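Local coordinates for putative sugar binding protein (Geobacillus stearothermophilus, PDB 6GT9) that binds galactose in the cleft between its two lobes and probably serves as the sugar-recognising component of a three-component sensing system for galactan utilization, at residues 144-149 against 173-178. Residues are numbered along the deposited sequence; the frame is centred on the assembly and turned at random.
Sequences RALAED and RGFEDA
A178 sits against the backbone of R144, its CB 3.7 Å from the R144 N, and here segments 144-149 and 173-178 come nearest, R144 CA to A178 CA 5.7 Å. On the inner side, L146 meets F175: CD1 of the leucine reaches CZ of the phenylalanine at 3.9 Å, in the plane of the ring and at its edge rather than over a face. F175 has CG anti to its backbone N (chi1 176°), which swings the ring across toward the neighbouring helix even though its CB does not start out that way. Beneath this pair lies the sheet of the lobe: L146 also packs on I185, Y242 and I244, while the F175 ring stacks with Y218.

The outer side is looser and polar. R144, partly exposed, bends at chi2 (-78°) and carries its guanidinium past A178, where NH1 comes within 3.1 Å of the A178 O near the guanidinium plane. The angle is poor for a hydrogen bond; that carbonyl instead accepts one from Q181 NE2. D177, salt-bridged to R173 and R180, uses OD2 to hydrogen-bond the OH of Y136, a polar link to helix 135-149 outside the two segments.

Both helices flank the same sheet in one lobe of this periplasmic-binding-protein fold, and F175 lies one helical turn beyond the galactose-binding R171. Between these segments apolar packing does the work, and R144 probably adds only a weak electrostatic attraction to the A178 carbonyl; a polar tie between the helices comes from D177 and Y136.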
loop_
_atom_site.group_PDB
_atom_site.type_symbol
_atom_site.label_atom_id
_atom_site.label_comp_id
_atom_site.label_asym_id
_atom_site.label_seq_id
_atom_site.Cartn_x
_atom_site.Cartn_y
_atom_site.Cartn_z
ATOM N N ARG A 144 15.888 -0.939 -8.305
ATOM C CA ARG A 144 16.488 -0.864 -9.635
ATOM C C ARG A 144 16.407 0.549 -10.192
ATOM O O ARG A 144 17.385 1.072 -10.744
ATOM C CB ARG A 144 15.786 -1.839 -10.578
ATOM C CG ARG A 144 16.170 -3.302 -10.382
ATOM C CD ARG A 144 17.528 -3.596 -11.009
ATOM N NE ARG A 144 17.811 -5.034 -11.031
ATOM C CZ ARG A 144 18.605 -5.637 -10.153
ATOM N NH1 ARG A 144 19.200 -4.919 -9.205
ATOM N NH2 ARG A 144 18.816 -6.942 -10.228
ATOM N N ALA A 145 15.248 1.189 -10.036
ATOM C CA ALA A 145 15.041 2.514 -10.609
ATOM C C ALA A 145 15.981 3.540 -9.988
ATOM O O ALA A 145 16.599 4.343 -10.700
ATOM C CB ALA A 145 13.583 2.941 -10.418
ATOM N N LEU A 146 16.083 3.548 -8.655
ATOM C CA LEU A 146 16.967 4.507 -8.001
ATOM C C LEU A 146 18.419 4.282 -8.417
ATOM O O LEU A 146 19.170 5.244 -8.633
ATOM C CB LEU A 146 16.808 4.412 -6.481
ATOM C CG LEU A 146 17.647 5.351 -5.600
ATOM C CD1 LEU A 146 16.863 5.756 -4.336
ATOM C CD2 LEU A 146 18.987 4.741 -5.215
ATOM N N ALA A 147 18.829 3.015 -8.540
ATOM C CA ALA A 147 20.198 2.705 -8.947
ATOM C C ALA A 147 20.470 3.166 -10.373
ATOM O O ALA A 147 21.562 3.665 -10.671
ATOM C CB ALA A 147 20.468 1.204 -8.805
ATOM N N GLU A 148 19.489 3.006 -11.265
ATOM C CA GLU A 148 19.636 3.479 -12.638
ATOM C C GLU A 148 19.732 4.997 -12.696
ATOM O O GLU A 148 20.643 5.547 -13.323
ATOM C CB GLU A 148 18.461 3.000 -13.491
ATOM C CG GLU A 148 18.536 1.541 -13.935
ATOM C CD GLU A 148 17.515 1.216 -15.019
ATOM O OE1 GLU A 148 16.591 0.411 -14.760
ATOM O OE2 GLU A 148 17.637 1.778 -16.134
ATOM N N ASP A 149 18.781 5.691 -12.074
ATOM C CA ASP A 149 18.717 7.145 -12.191
ATOM C C ASP A 149 19.889 7.834 -11.504
ATOM O O ASP A 149 20.297 8.918 -11.932
ATOM C CB ASP A 149 17.400 7.671 -11.614
ATOM C CG ASP A 149 16.175 7.067 -12.285
ATOM O OD1 ASP A 149 16.318 6.427 -13.351
ATOM O OD2 ASP A 149 15.055 7.245 -11.754
ATOM N N ARG A 173 12.349 -4.330 1.884
ATOM C CA ARG A 173 13.282 -5.438 1.717
ATOM C C ARG A 173 13.626 -5.666 0.249
ATOM O O ARG A 173 14.783 -5.959 -0.082
ATOM C CB ARG A 173 12.699 -6.701 2.353
ATOM C CG ARG A 173 13.635 -7.898 2.311
ATOM C CD ARG A 173 14.922 -7.587 3.064
ATOM N NE ARG A 173 16.007 -8.480 2.669
ATOM C CZ ARG A 173 16.192 -9.698 3.170
ATOM N NH1 ARG A 173 15.357 -10.175 4.087
ATOM N NH2 ARG A 173 17.205 -10.442 2.743
ATOM N N GLY A 174 12.647 -5.521 -0.649
ATOM C CA GLY A 174 12.940 -5.643 -2.070
ATOM C C GLY A 174 13.841 -4.529 -2.578
ATOM O O GLY A 174 14.728 -4.755 -3.410
ATOM N N PHE A 175 13.616 -3.306 -2.094
ATOM C CA PHE A 175 14.501 -2.191 -2.428
ATOM C C PHE A 175 15.933 -2.495 -2.019
ATOM O O PHE A 175 16.870 -2.336 -2.812
ATOM C CB PHE A 175 13.994 -0.925 -1.730
ATOM C CG PHE A 175 14.883 0.286 -1.909
ATOM C CD1 PHE A 175 15.913 0.550 -1.015
ATOM C CD2 PHE A 175 14.655 1.183 -2.944
ATOM C CE1 PHE A 175 16.717 1.675 -1.156
ATOM C CE2 PHE A 175 15.466 2.311 -3.106
ATOM C CZ PHE A 175 16.493 2.557 -2.205
ATOM N N GLU A 176 16.113 -2.935 -0.772
ATOM C CA GLU A 176 17.440 -3.213 -0.244
ATOM C C GLU A 176 18.144 -4.310 -1.039
ATOM O O GLU A 176 19.342 -4.201 -1.340
ATOM C CB GLU A 176 17.319 -3.586 1.234
ATOM C CG GLU A 176 16.930 -2.401 2.121
ATOM C CD GLU A 176 16.541 -2.813 3.532
ATOM O OE1 GLU A 176 16.274 -4.012 3.758
ATOM O OE2 GLU A 176 16.499 -1.928 4.420
ATOM N N ASP A 177 17.418 -5.369 -1.401
ATOM C CA ASP A 177 18.024 -6.418 -2.217
ATOM C C ASP A 177 18.450 -5.880 -3.576
ATOM O O ASP A 177 19.492 -6.282 -4.117
ATOM C CB ASP A 177 17.050 -7.586 -2.393
ATOM C CG ASP A 177 16.814 -8.357 -1.102
ATOM O OD1 ASP A 177 17.627 -8.229 -0.163
ATOM O OD2 ASP A 177 15.821 -9.113 -1.035
ATOM N N ALA A 178 17.658 -4.970 -4.149
ATOM C CA ALA A 178 17.943 -4.493 -5.500
ATOM C C ALA A 178 19.180 -3.596 -5.543
ATOM O O ALA A 178 19.933 -3.631 -6.520
ATOM C CB ALA A 178 16.733 -3.755 -6.070
#